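PDB 3U24: putative Lipoprotein from Shewanella oneidensis, which is of unknown function but binds zinc and calcium ions and belongs to a family grouped with the metallopeptidases, so a hydrolytic role is possible but unproven. Local coordinates for residues Ala69-Gln74 with Ser103-Ile108; Phe28-Ile33 with Pro425-Ser430; Glu150-Tyr155 with Lys215-His220. All coordinates share one frame; numbering follows the deposited sequence. Where two conformers were deposited one is given.

How the interactions relate
From the N terminus, the chain first lays down helix 25-39, whose segment Phe28-Ile33 must wait almost 400 residues for its partner, Pro425-Ser430: interaction 2 closes by far the widest loop. The other two contacts nest inside that loop, one after the other. Interaction 1 closes early, pairing helix 61-79 with helix 88-111, and interaction 3 follows, setting the start of helix 152-162 on the long helix 200-234. Interactions 1 and 2 touch, their centres about 17 Å apart, because Gln74 packs on Phe28 and Phe32, and Phe70 on Phe32. Interaction 3 stands apart, its centre about 28 Å from that of interaction 1 and about 35 Å from that of interaction 2.

Interaction 1 of 3, residues Ala69-Gln74 with Ser103-Ile108; sequences AFVKAQ and SMAWDI
Val71, at chi1 167°, sets CG1 opposite its own N and leaves CG2 beside it, which sends one methyl to each of two neighbours on the facing helix: CG1 meets CB of Ala105 at 4.1 Å, and CG2 lies 4.0 Å from CB of Met104, a selenomethionine in this crystal. The Met104 chain bends at its last torsion (chi3 61°), which carries the terminal methyl CE back to the Phe70 ring, 4.2 Å from CD1. Val71 and Met104 run past one another in opposite directions, while Met104 reaches the ring at a slant.

Helices 61-79 and 88-111 pack antiparallel as a helical hairpin with a short connection, and their axes here come within 9.8 Å at 151° between directions. Within helix 61-79, CG of Gln74 sits 3.6 Å above the centre of the Phe70 ring, one turn further on. Beyond the pair, Phe70 also packs on Asp35 and Leu36 of helix 25-39, and Asp35 accepts a hydrogen bond from Gln74 NE2. Asp35 is a zinc ligand in crystals of this protein, though it carries no metal in this chain.

Since no hydrogen bond or salt bridge passes between the two segments, their association rests on apolar van der Waals contact, Val71 and Met104 contributing the largest share of the buried surface.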
ATOM      1  N   ALA A  69      -8.080  -5.363 -26.400  1.00 25.44           N
ATOM      2  CA  ALA A  69      -8.934  -4.574 -27.308  1.00 26.29           C
ATOM      3  C   ALA A  69      -9.444  -3.303 -26.575  1.00 26.24           C
ATOM      4  O   ALA A  69      -9.623  -2.258 -27.187  1.00 27.39           O
ATOM      5  CB  ALA A  69     -10.131  -5.411 -27.814  1.00 26.65           C
ATOM      6  N   PHE A  70      -9.680  -3.398 -25.274  1.00 25.29           N
ATOM      7  CA  PHE A  70     -10.096  -2.232 -24.511  1.00 25.77           C
ATOM      8  C   PHE A  70      -8.951  -1.227 -24.403  1.00 26.01           C
ATOM      9  O   PHE A  70      -9.186  -0.051 -24.579  1.00 26.44           O
ATOM     10  CB  PHE A  70     -10.621  -2.659 -23.149  1.00 25.58           C
ATOM     11  CG  PHE A  70     -10.821  -1.553 -22.162  1.00 25.37           C
ATOM     12  CD1 PHE A  70      -9.788  -1.169 -21.316  1.00 24.67           C
ATOM     13  CD2 PHE A  70     -12.056  -0.946 -22.026  1.00 25.12           C
ATOM     14  CE1 PHE A  70      -9.962  -0.180 -20.386  1.00 24.45           C
ATOM     15  CE2 PHE A  70     -12.241   0.017 -21.051  1.00 25.08           C
ATOM     16  CZ  PHE A  70     -11.189   0.413 -20.248  1.00 24.58           C
ATOM     17  N   VAL A  71      -7.732  -1.697 -24.115  1.00 25.33           N
ATOM     18  CA  VAL A  71      -6.572  -0.825 -24.048  1.00 25.19           C
ATOM     19  C   VAL A  71      -6.430  -0.067 -25.378  1.00 26.38           C
ATOM     20  O   VAL A  71      -6.345   1.157 -25.405  1.00 26.35           O
ATOM     21  CB  VAL A  71      -5.277  -1.616 -23.710  1.00 24.40           C
ATOM     22  CG1 VAL A  71      -4.050  -0.770 -23.961  1.00 23.82           C
ATOM     23  CG2 VAL A  71      -5.319  -2.115 -22.258  1.00 23.45           C
ATOM     24  N   LYS A  72      -6.415  -0.801 -26.480  1.00 27.79           N
ATOM     25  CA  LYS A  72      -6.302  -0.190 -27.808  1.00 28.87           C
ATOM     26  C   LYS A  72      -7.381   0.850 -28.095  1.00 29.34           C
ATOM     27  O   LYS A  72      -7.053   1.921 -28.582  1.00 31.12           O
ATOM     28  CB  LYS A  72      -6.268  -1.253 -28.917  1.00 29.73           C
ATOM     29  N   ALA A  73      -8.649   0.564 -27.805  1.00 28.65           N
ATOM     30  CA  ALA A  73      -9.717   1.513 -28.123  1.00 28.70           C
ATOM     31  C   ALA A  73      -9.662   2.744 -27.203  1.00 28.02           C
ATOM     32  O   ALA A  73      -9.962   3.865 -27.652  1.00 27.38           O
ATOM     33  CB  ALA A  73     -11.112   0.862 -28.037  1.00 28.94           C
ATOM     34  N   GLN A  74      -9.320   2.561 -25.928  1.00 26.16           N
ATOM     35  CA  GLN A  74      -9.331   3.707 -25.008  1.00 25.59           C
ATOM     36  C   GLN A  74      -8.115   4.560 -25.259  1.00 26.40           C
ATOM     37  O   GLN A  74      -8.199   5.802 -25.253  1.00 25.60           O
ATOM     38  CB  GLN A  74      -9.400   3.308 -23.567  1.00 24.57           C
ATOM     39  CG  GLN A  74     -10.635   2.505 -23.215  1.00 25.10           C
ATOM     40  CD  GLN A  74     -11.931   3.269 -23.400  1.00 25.45           C
ATOM     41  OE1 GLN A  74     -11.975   4.493 -23.232  1.00 25.05           O
ATOM     42  NE2 GLN A  74     -12.980   2.550 -23.758  1.00 24.98           N
ATOM     43  N   SER A 103       0.171  -0.021 -18.566  1.00 21.91           N
ATOM     44  CA  SER A 103       0.574  -1.057 -17.645  1.00 22.51           C
ATOM     45  C   SER A 103      -0.324  -2.291 -17.717  1.00 21.38           C
ATOM     46  O   SER A 103       0.150  -3.379 -17.515  1.00 21.04           O
ATOM     47  CB  SER A 103       0.663  -0.520 -16.234  1.00 23.22           C
ATOM     48  OG  SER A 103      -0.627  -0.334 -15.738  1.00 25.63           O
HETATM   49  N   MSE A 104      -1.596  -2.125 -18.011  1.00 21.77           N
HETATM   50  CA  MSE A 104      -2.479  -3.283 -18.297  1.00 22.65           C
HETATM   51  C   MSE A 104      -1.975  -4.122 -19.465  1.00 22.83           C
HETATM   52  O   MSE A 104      -1.881  -5.358 -19.354  1.00 22.13           O
HETATM   53  CB  MSE A 104      -3.940  -2.879 -18.530  1.00 23.18           C
HETATM   54  CG  MSE A 104      -4.637  -2.309 -17.270  1.00 24.07           C
HETATM   55 SE   MSE A 104      -6.328  -1.351 -17.635  0.90 25.59          SE
HETATM   56  CE  MSE A 104      -7.276  -2.869 -18.417  1.00 23.66           C
ATOM     57  N   ALA A 105      -1.654  -3.463 -20.575  1.00 22.49           N
ATOM     58  CA  ALA A 105      -1.158  -4.141 -21.754  1.00 22.40           C
ATOM     59  C   ALA A 105       0.129  -4.899 -21.428  1.00 22.65           C
ATOM     60  O   ALA A 105       0.307  -6.058 -21.816  1.00 22.50           O
ATOM     61  CB  ALA A 105      -0.934  -3.159 -22.902  1.00 21.97           C
ATOM     62  N   TRP A 106       1.020  -4.211 -20.731  1.00 22.90           N
ATOM     63  CA  TRP A 106       2.310  -4.745 -20.397  1.00 23.10           C
ATOM     64  C   TRP A 106       2.201  -5.913 -19.454  1.00 23.47           C
ATOM     65  O   TRP A 106       2.942  -6.846 -19.616  1.00 21.90           O
ATOM     66  CB  TRP A 106       3.186  -3.652 -19.808  1.00 22.77           C
ATOM     67  CG  TRP A 106       4.487  -4.120 -19.189  1.00 23.40           C
ATOM     68  CD1 TRP A 106       5.730  -4.289 -19.816  1.00 23.58           C
ATOM     69  CD2 TRP A 106       4.710  -4.494 -17.788  1.00 22.61           C
ATOM     70  NE1 TRP A 106       6.663  -4.710 -18.907  1.00 23.79           N
ATOM     71  CE2 TRP A 106       6.122  -4.822 -17.675  1.00 23.39           C
ATOM     72  CE3 TRP A 106       3.920  -4.502 -16.640  1.00 23.45           C
ATOM     73  CZ2 TRP A 106       6.697  -5.199 -16.458  1.00 24.12           C
ATOM     74  CZ3 TRP A 106       4.503  -4.889 -15.403  1.00 23.94           C
ATOM     75  CH2 TRP A 106       5.861  -5.243 -15.324  1.00 23.37           C
ATOM     76  N   ASP A 107       1.282  -5.869 -18.483  1.00 24.45           N
ATOM     77  CA  ASP A 107       1.011  -7.013 -17.621  1.00 26.41           C
ATOM     78  C   ASP A 107       0.625  -8.258 -18.415  1.00 25.56           C
ATOM     79  O   ASP A 107       1.051  -9.366 -18.079  1.00 22.77           O
ATOM     80  CB  ASP A 107      -0.122  -6.748 -16.598  1.00 30.36           C
ATOM     81  CG  ASP A 107       0.369  -6.029 -15.312  1.00 35.89           C
ATOM     82  OD1 ASP A 107       1.532  -6.242 -14.910  1.00 41.48           O
ATOM     83  OD2 ASP A 107      -0.416  -5.251 -14.686  1.00 42.24           O
ATOM     84  N   ILE A 108      -0.200  -8.066 -19.449  1.00 24.19           N
ATOM     85  CA  ILE A 108      -0.658  -9.172 -20.257  1.00 24.56           C
ATOM     86  C   ILE A 108       0.445  -9.670 -21.175  1.00 24.89           C
ATOM     87  O   ILE A 108       0.620 -10.868 -21.313  1.00 23.80           O
ATOM     88  CB  ILE A 108      -1.927  -8.823 -21.041  1.00 24.48           C
ATOM     89  CG1 ILE A 108      -3.117  -8.720 -20.058  1.00 24.53           C
ATOM     90  CG2 ILE A 108      -2.170  -9.818 -22.165  1.00 24.21           C
ATOM     91  CD1 ILE A 108      -4.267  -7.934 -20.644  1.00 24.03           C
TER

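Interaction 2 of 3, residues Phe28-Ile33 with Pro425-Ser430; sequences FSNAFI and PSLVKS
Just past Ser29, whose OG is hydrogen-bonded to the carbonyl of Phe25 one turn earlier, Asn30 brings its OD1 to 4.2 Å from the methyl CD2 of Leu427, the two side chains crossing at about a right angle. This is van der Waals contact between an amide oxygen and a methyl, at the exposed margin of the interface. Further on, Phe32 packs its ring on Gln74 of helix 61-79 and Leu101 of helix 88-111, and its CB sits 4.2 Å above the Phe28 ring plane, displaced from the centre toward the rim.

The N-terminal helix 25-39 is thus packed between the hairpin of helices 61-79 and 88-111 and the first turn of helix 427-432, nearly 400 residues later. That short helix is capped by Ser426, whose OG accepts a nearly straight bond from the backbone N of Lys429 (3.0 Å, 168°) and is also hydrogen-bonded to OD1 of Asp93 in helix 88-111.

Ile33, one turn on from Ser29, is shared between two neighbours. Its CG2 approaches Leu427 CD2 at 4.3 Å, while CG1 comes to 4.4 Å from CG2 of Val428. Leu427 has CG anti to the backbone N (chi1 -162°), and CD2 continues the chain outward, anti to CA, to reach both Asn30 and Ile33; Tyr369 of a nearby loop packs on both Leu427 and Ile33.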
ATOM      1  N   PHE A  28     -15.252  12.159 -21.448  1.00 26.63           N
ATOM      2  CA  PHE A  28     -14.473  11.007 -21.759  1.00 26.70           C
ATOM      3  C   PHE A  28     -14.055  10.247 -20.518  1.00 26.66           C
ATOM      4  O   PHE A  28     -14.201   9.054 -20.503  1.00 25.66           O
ATOM      5  CB  PHE A  28     -13.248  11.367 -22.536  1.00 26.95           C
ATOM      6  CG  PHE A  28     -12.232  10.297 -22.511  1.00 27.49           C
ATOM      7  CD1 PHE A  28     -12.405   9.147 -23.278  1.00 28.40           C
ATOM      8  CD2 PHE A  28     -11.126  10.408 -21.711  1.00 27.40           C
ATOM      9  CE1 PHE A  28     -11.470   8.149 -23.247  1.00 28.08           C
ATOM     10  CE2 PHE A  28     -10.194   9.398 -21.676  1.00 27.47           C
ATOM     11  CZ  PHE A  28     -10.374   8.277 -22.438  1.00 27.55           C
ATOM     12  N   SER A  29     -13.505  10.940 -19.520  1.00 27.62           N
ATOM     13  CA  SER A  29     -13.158  10.359 -18.208  1.00 27.90           C
ATOM     14  C   SER A  29     -14.275   9.526 -17.615  1.00 27.24           C
ATOM     15  O   SER A  29     -14.039   8.416 -17.185  1.00 26.64           O
ATOM     16  CB  SER A  29     -12.888  11.440 -17.162  1.00 28.35           C
ATOM     17  OG  SER A  29     -11.795  12.224 -17.493  1.00 31.21           O
ATOM     18  N   ASN A  30     -15.476  10.077 -17.539  1.00 28.35           N
ATOM     19  CA  ASN A  30     -16.609   9.317 -17.023  1.00 29.88           C
ATOM     20  C   ASN A  30     -16.972   8.085 -17.922  1.00 28.42           C
ATOM     21  O   ASN A  30     -17.245   6.994 -17.386  1.00 26.57           O
ATOM     22  CB  ASN A  30     -17.813  10.223 -16.691  1.00 32.71           C
ATOM     23  CG  ASN A  30     -17.604  11.010 -15.370  1.00 37.66           C
ATOM     24  OD1 ASN A  30     -17.061  10.484 -14.377  1.00 41.22           O
ATOM     25  ND2 ASN A  30     -17.997  12.283 -15.366  1.00 40.93           N
ATOM     26  N   ALA A  31     -16.899   8.241 -19.248  1.00 25.54           N
ATOM     27  CA  ALA A  31     -17.146   7.104 -20.139  1.00 24.83           C
ATOM     28  C   ALA A  31     -16.049   6.051 -20.007  1.00 23.73           C
ATOM     29  O   ALA A  31     -16.308   4.868 -20.127  1.00 23.72           O
ATOM     30  CB  ALA A  31     -17.262   7.560 -21.584  1.00 24.67           C
ATOM     31  N   PHE A  32     -14.827   6.476 -19.755  1.00 22.91           N
ATOM     32  CA  PHE A  32     -13.747   5.542 -19.586  1.00 22.86           C
ATOM     33  C   PHE A  32     -13.986   4.631 -18.362  1.00 22.80           C
ATOM     34  O   PHE A  32     -13.837   3.421 -18.423  1.00 22.84           O
ATOM     35  CB  PHE A  32     -12.419   6.287 -19.413  1.00 22.20           C
ATOM     36  CG  PHE A  32     -11.301   5.395 -19.003  1.00 21.26           C
ATOM     37  CD1 PHE A  32     -10.692   4.607 -19.916  1.00 21.39           C
ATOM     38  CD2 PHE A  32     -10.916   5.312 -17.696  1.00 21.09           C
ATOM     39  CE1 PHE A  32      -9.682   3.749 -19.564  1.00 21.15           C
ATOM     40  CE2 PHE A  32      -9.908   4.462 -17.315  1.00 20.70           C
ATOM     41  CZ  PHE A  32      -9.299   3.672 -18.259  1.00 21.02           C
ATOM     42  N   ILE A  33     -14.294   5.233 -17.232  1.00 23.48           N
ATOM     43  CA  ILE A  33     -14.603   4.487 -16.017  1.00 23.37           C
ATOM     44  C   ILE A  33     -15.809   3.580 -16.267  1.00 24.22           C
ATOM     45  O   ILE A  33     -15.775   2.396 -15.933  1.00 23.44           O
ATOM     46  CB  ILE A  33     -14.837   5.438 -14.813  1.00 23.86           C
ATOM     47  CG1 ILE A  33     -13.519   6.167 -14.447  1.00 23.87           C
ATOM     48  CG2 ILE A  33     -15.436   4.704 -13.606  1.00 22.79           C
ATOM     49  CD1 ILE A  33     -12.351   5.217 -14.295  1.00 24.28           C
ATOM     50  N   PRO A 425     -11.149  17.046  -5.924  1.00 37.48           N
ATOM     51  CA  PRO A 425     -11.102  15.612  -6.222  1.00 34.97           C
ATOM     52  C   PRO A 425     -11.469  15.218  -7.668  1.00 32.75           C
ATOM     53  O   PRO A 425     -12.081  15.966  -8.398  1.00 32.32           O
ATOM     54  CB  PRO A 425     -12.157  15.045  -5.256  1.00 36.28           C
ATOM     55  CG  PRO A 425     -13.182  16.144  -5.191  1.00 37.28           C
ATOM     56  CD  PRO A 425     -12.435  17.452  -5.326  1.00 36.55           C
ATOM     57  N   SER A 426     -11.062  14.040  -8.083  1.00 30.66           N
ATOM     58  CA  SER A 426     -11.591  13.457  -9.294  1.00 29.68           C
ATOM     59  C   SER A 426     -11.730  11.971  -9.094  1.00 28.37           C
ATOM     60  O   SER A 426     -10.970  11.361  -8.330  1.00 28.32           O
ATOM     61  CB  SER A 426     -10.692  13.738 -10.495  1.00 28.63           C
ATOM     62  OG  SER A 426      -9.630  12.822 -10.540  1.00 28.40           O
ATOM     63  N   LEU A 427     -12.698  11.389  -9.788  1.00 28.47           N
ATOM     64  CA  LEU A 427     -12.914   9.952  -9.721  1.00 28.55           C
ATOM     65  C   LEU A 427     -11.646   9.202 -10.119  1.00 26.55           C
ATOM     66  O   LEU A 427     -11.213   8.330  -9.412  1.00 26.86           O
ATOM     67  CB  LEU A 427     -14.121   9.556 -10.589  1.00 30.79           C
ATOM     68  CG  LEU A 427     -14.780   8.177 -10.340  1.00 32.67           C
ATOM     69  CD1 LEU A 427     -15.013   7.871  -8.859  1.00 31.82           C
ATOM     70  CD2 LEU A 427     -16.106   8.082 -11.105  1.00 32.65           C
ATOM     71  N   VAL A 428     -11.003   9.591 -11.219  1.00 25.94           N
ATOM     72  CA  VAL A 428      -9.754   8.964 -11.647  1.00 24.38           C
ATOM     73  C   VAL A 428      -8.632   8.975 -10.591  1.00 24.36           C
ATOM     74  O   VAL A 428      -7.999   7.957 -10.374  1.00 24.10           O
ATOM     75  CB  VAL A 428      -9.278   9.547 -12.989  1.00 23.72           C
ATOM     76  CG1 VAL A 428      -7.892   9.029 -13.362  1.00 22.03           C
ATOM     77  CG2 VAL A 428     -10.300   9.191 -14.069  1.00 23.29           C
ATOM     78  N   LYS A 429      -8.395  10.108  -9.940  0.50 24.31           N
ATOM     79  CA  LYS A 429      -7.387  10.175  -8.890  0.50 24.09           C
ATOM     80  C   LYS A 429      -7.776   9.350  -7.698  0.50 24.50           C
ATOM     81  O   LYS A 429      -6.910   8.763  -7.066  0.50 25.33           O
ATOM     82  CB  LYS A 429      -7.134  11.602  -8.403  0.50 23.75           C
ATOM     83  CG  LYS A 429      -6.564  12.535  -9.447  0.50 23.26           C
ATOM     84  CD  LYS A 429      -5.983  13.796  -8.804  0.50 22.70           C
ATOM     85  CE  LYS A 429      -7.046  14.656  -8.148  0.50 22.14           C
ATOM     86  NZ  LYS A 429      -6.650  16.077  -8.268  0.50 22.04           N
ATOM     87  N   SER A 430      -9.060   9.316  -7.361  1.00 24.80           N
ATOM     88  CA  SER A 430      -9.503   8.530  -6.218  1.00 25.52           C
ATOM     89  C   SER A 430      -9.278   7.042  -6.484  1.00 25.65           C
ATOM     90  O   SER A 430      -8.800   6.358  -5.633  1.00 26.07           O
ATOM     91  CB  SER A 430     -10.968   8.812  -5.880  1.00 27.03           C
ATOM     92  OG  SER A 430     -11.106  10.143  -5.424  1.00 27.98           O
TER

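Interaction 3 of 3, residues Glu150-Tyr155 with Lys215-His220; sequences ENIPAY and KAINEH. With EDO (1,2-ethanediol), chain Y.
Ala216 lends its single methyl to two successive residues at the start of the facing helix. Its CB stands 4.0 Å from both CA and CG of Pro153, and 4.3 Å from CG2 of Ile152. With CG1 of Ile152 at chi1 -72°, CG2 lies opposite the backbone N, a position that turns it to Ala216 and also to CG1 of Ile217, at 4.2 Å. With so small a side chain at the centre, the backbones come close: the CA atoms of Pro153 and Ala216 are 5.4 Å apart.

The next shell lies along the two helices. Ile152 also rests on Ala213, and Pro153 on Ile212, so helix 200-234 meets this helix start with more than one turn. Phe185, from a loop, packs on Ile152 as well. Further along, Ile217 leans on Tyr156, whose ring also meets that of His220, and His220 ND1 is hydrogen-bonded to Arg160. Lys215 and Glu219 form a weak salt bridge one turn apart, NZ to OE2 at 3.3 Å.

At the beginning of helix 152-162, Asn151 holds the N-cap position without a capping bond from its side chain. A 1,2-ethanediol, probably from the crystallisation liquor, lies nearby, but its strained fit leaves its exact placement doubtful. Proline suits this helix start, because the nitrogen of Pro153, in the first turn, would have no carbonyl partner within the helix. The contact is close helix-helix packing through an alanine, away from the annotated metal sites, and it seats the first turn of helix 152-162 against the middle of helix 200-234.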
ATOM      1  N   GLU A 150     -22.038 -19.785 -10.518  1.00 25.97           N
ATOM      2  CA  GLU A 150     -22.265 -20.552 -11.758  1.00 28.40           C
ATOM      3  C   GLU A 150     -20.970 -21.000 -12.360  1.00 26.33           C
ATOM      4  O   GLU A 150     -20.779 -22.192 -12.576  1.00 26.45           O
ATOM      5  CB  GLU A 150     -22.985 -19.738 -12.843  1.00 34.00           C
ATOM      6  CG  GLU A 150     -24.516 -19.827 -12.855  1.00 42.23           C
ATOM      7  CD  GLU A 150     -25.203 -18.794 -13.785  1.00 47.85           C
ATOM      8  OE1 GLU A 150     -25.238 -17.561 -13.427  1.00 47.54           O
ATOM      9  OE2 GLU A 150     -25.728 -19.235 -14.854  1.00 55.09           O
ATOM     10  N   ASN A 151     -20.072 -20.047 -12.583  1.00 25.06           N
ATOM     11  CA  ASN A 151     -18.808 -20.304 -13.296  1.00 25.06           C
ATOM     12  C   ASN A 151     -17.548 -20.568 -12.471  1.00 22.37           C
ATOM     13  O   ASN A 151     -16.449 -20.514 -12.997  1.00 21.97           O
ATOM     14  CB  ASN A 151     -18.591 -19.206 -14.353  1.00 26.32           C
ATOM     15  CG  ASN A 151     -19.615 -19.334 -15.481  1.00 29.27           C
ATOM     16  OD1 ASN A 151     -19.899 -20.459 -15.920  1.00 33.87           O
ATOM     17  ND2 ASN A 151     -20.255 -18.246 -15.853  1.00 29.41           N
ATOM     18  N   ILE A 152     -17.711 -20.952 -11.227  1.00 20.83           N
ATOM     19  CA  ILE A 152     -16.550 -21.298 -10.432  1.00 20.72           C
ATOM     20  C   ILE A 152     -15.720 -22.451 -11.027  1.00 20.95           C
ATOM     21  O   ILE A 152     -14.494 -22.364 -11.016  1.00 20.19           O
ATOM     22  CB  ILE A 152     -16.896 -21.545  -8.933  1.00 20.21           C
ATOM     23  CG1 ILE A 152     -17.218 -20.200  -8.275  1.00 19.86           C
ATOM     24  CG2 ILE A 152     -15.760 -22.269  -8.204  1.00 19.87           C
ATOM     25  CD1 ILE A 152     -17.781 -20.254  -6.870  1.00 19.88           C
ATOM     26  N   PRO A 153     -16.367 -23.535 -11.512  1.00 21.54           N
ATOM     27  CA  PRO A 153     -15.529 -24.616 -12.123  1.00 21.96           C
ATOM     28  C   PRO A 153     -14.746 -24.092 -13.302  1.00 21.92           C
ATOM     29  O   PRO A 153     -13.557 -24.394 -13.474  1.00 21.73           O
ATOM     30  CB  PRO A 153     -16.564 -25.639 -12.575  1.00 22.15           C
ATOM     31  CG  PRO A 153     -17.617 -25.530 -11.500  1.00 22.30           C
ATOM     32  CD  PRO A 153     -17.718 -24.034 -11.211  1.00 21.71           C
ATOM     33  N   ALA A 154     -15.410 -23.275 -14.103  1.00 21.83           N
ATOM     34  CA  ALA A 154     -14.752 -22.711 -15.313  1.00 21.53           C
ATOM     35  C   ALA A 154     -13.579 -21.808 -14.967  1.00 20.09           C
ATOM     36  O   ALA A 154     -12.589 -21.778 -15.650  1.00 19.19           O
ATOM     37  CB  ALA A 154     -15.744 -21.941 -16.159  1.00 21.44           C
ATOM     38  N   TYR A 155     -13.752 -21.028 -13.910  1.00 20.14           N
ATOM     39  CA  TYR A 155     -12.729 -20.116 -13.433  1.00 19.18           C
ATOM     40  C   TYR A 155     -11.468 -20.901 -13.118  1.00 19.06           C
ATOM     41  O   TYR A 155     -10.434 -20.524 -13.544  1.00 18.27           O
ATOM     42  CB  TYR A 155     -13.233 -19.391 -12.178  1.00 19.29           C
ATOM     43  CG  TYR A 155     -12.259 -18.433 -11.569  1.00 18.61           C
ATOM     44  CD1 TYR A 155     -11.277 -18.879 -10.700  1.00 19.00           C
ATOM     45  CD2 TYR A 155     -12.302 -17.090 -11.872  1.00 18.82           C
ATOM     46  CE1 TYR A 155     -10.358 -17.985 -10.128  1.00 19.06           C
ATOM     47  CE2 TYR A 155     -11.381 -16.166 -11.316  1.00 18.86           C
ATOM     48  CZ  TYR A 155     -10.417 -16.623 -10.444  1.00 19.32           C
ATOM     49  OH  TYR A 155      -9.511 -15.739  -9.876  1.00 20.76           O
ATOM     50  N   LYS A 215     -16.733 -28.616  -4.427  1.00 32.10           N
ATOM     51  CA  LYS A 215     -16.018 -29.666  -5.132  1.00 33.88           C
ATOM     52  C   LYS A 215     -14.899 -29.078  -6.037  1.00 31.52           C
ATOM     53  O   LYS A 215     -13.776 -29.525  -5.976  1.00 29.82           O
ATOM     54  CB  LYS A 215     -17.015 -30.474  -5.948  1.00 37.86           C
ATOM     55  CG  LYS A 215     -16.434 -31.589  -6.798  1.00 46.20           C
ATOM     56  CD  LYS A 215     -17.513 -32.278  -7.659  1.00 51.44           C
ATOM     57  CE  LYS A 215     -16.983 -33.536  -8.344  1.00 54.21           C
ATOM     58  NZ  LYS A 215     -16.486 -34.501  -7.307  1.00 54.77           N
ATOM     59  N   ALA A 216     -15.224 -28.069  -6.844  1.00 28.45           N
ATOM     60  CA  ALA A 216     -14.261 -27.468  -7.739  1.00 27.79           C
ATOM     61  C   ALA A 216     -13.097 -26.811  -6.982  1.00 25.91           C
ATOM     62  O   ALA A 216     -11.972 -26.879  -7.425  1.00 23.87           O
ATOM     63  CB  ALA A 216     -14.930 -26.451  -8.669  1.00 26.87           C
ATOM     64  N   ILE A 217     -13.390 -26.164  -5.859  1.00 25.23           N
ATOM     65  CA  ILE A 217     -12.350 -25.484  -5.099  1.00 24.59           C
ATOM     66  C   ILE A 217     -11.446 -26.551  -4.514  1.00 25.09           C
ATOM     67  O   ILE A 217     -10.262 -26.454  -4.700  1.00 24.99           O
ATOM     68  CB  ILE A 217     -12.896 -24.533  -4.023  1.00 24.34           C
ATOM     69  CG1 ILE A 217     -13.674 -23.382  -4.692  1.00 24.24           C
ATOM     70  CG2 ILE A 217     -11.759 -23.981  -3.150  1.00 23.59           C
ATOM     71  CD1 ILE A 217     -14.492 -22.521  -3.773  1.00 23.66           C
ATOM     72  N   ASN A 218     -12.016 -27.589  -3.890  1.00 25.82           N
ATOM     73  CA  ASN A 218     -11.231 -28.655  -3.330  1.00 27.08           C
ATOM     74  C   ASN A 218     -10.387 -29.376  -4.368  1.00 27.36           C
ATOM     75  O   ASN A 218      -9.247 -29.687  -4.088  1.00 26.65           O
ATOM     76  CB  ASN A 218     -12.090 -29.660  -2.581  1.00 29.05           C
ATOM     77  CG  ASN A 218     -12.459 -29.195  -1.183  1.00 31.58           C
ATOM     78  OD1 ASN A 218     -13.607 -29.387  -0.754  1.00 34.99           O
ATOM     79  ND2 ASN A 218     -11.501 -28.607  -0.452  1.00 31.17           N
ATOM     80  N   GLU A 219     -10.930 -29.637  -5.555  1.00 27.53           N
ATOM     81  CA  GLU A 219     -10.142 -30.259  -6.623  1.00 28.92           C
ATOM     82  C   GLU A 219      -9.029 -29.331  -7.096  1.00 25.93           C
ATOM     83  O   GLU A 219      -7.954 -29.767  -7.371  1.00 24.85           O
ATOM     84  CB  GLU A 219     -11.013 -30.706  -7.817  1.00 32.24           C
ATOM     85  CG  GLU A 219     -11.928 -31.882  -7.457  1.00 37.89           C
ATOM     86  CD  GLU A 219     -12.970 -32.215  -8.538  1.00 44.18           C
ATOM     87  OE1 GLU A 219     -13.157 -31.417  -9.501  1.00 44.92           O
ATOM     88  OE2 GLU A 219     -13.601 -33.300  -8.404  1.00 50.93           O
ATOM     89  N   HIS A 220      -9.287 -28.044  -7.165  1.00 24.09           N
ATOM     90  CA  HIS A 220      -8.205 -27.119  -7.497  1.00 23.19           C
ATOM     91  C   HIS A 220      -7.109 -27.103  -6.439  1.00 22.76           C
ATOM     92  O   HIS A 220      -5.941 -27.062  -6.767  1.00 21.85           O
ATOM     93  CB  HIS A 220      -8.730 -25.742  -7.771  1.00 21.58           C
ATOM     94  CG  HIS A 220      -7.677 -24.782  -8.262  1.00 20.84           C
ATOM     95  ND1 HIS A 220      -7.205 -24.798  -9.529  1.00 20.59           N
ATOM     96  CD2 HIS A 220      -7.027 -23.757  -7.616  1.00 19.79           C
ATOM     97  CE1 HIS A 220      -6.283 -23.842  -9.655  1.00 20.17           C
ATOM     98  NE2 HIS A 220      -6.183 -23.204  -8.493  1.00 19.78           N
TER
HETATM   99  C1  EDO Y 610     -20.803 -23.344 -15.921  1.00 40.65           C
HETATM  100  O1  EDO Y 610     -21.321 -23.473 -14.581  1.00 33.38           O
HETATM  101  C2  EDO Y 610     -19.272 -23.482 -16.073  1.00 42.31           C
HETATM  102  O2  EDO Y 610     -18.531 -23.578 -14.831  1.00 42.77           O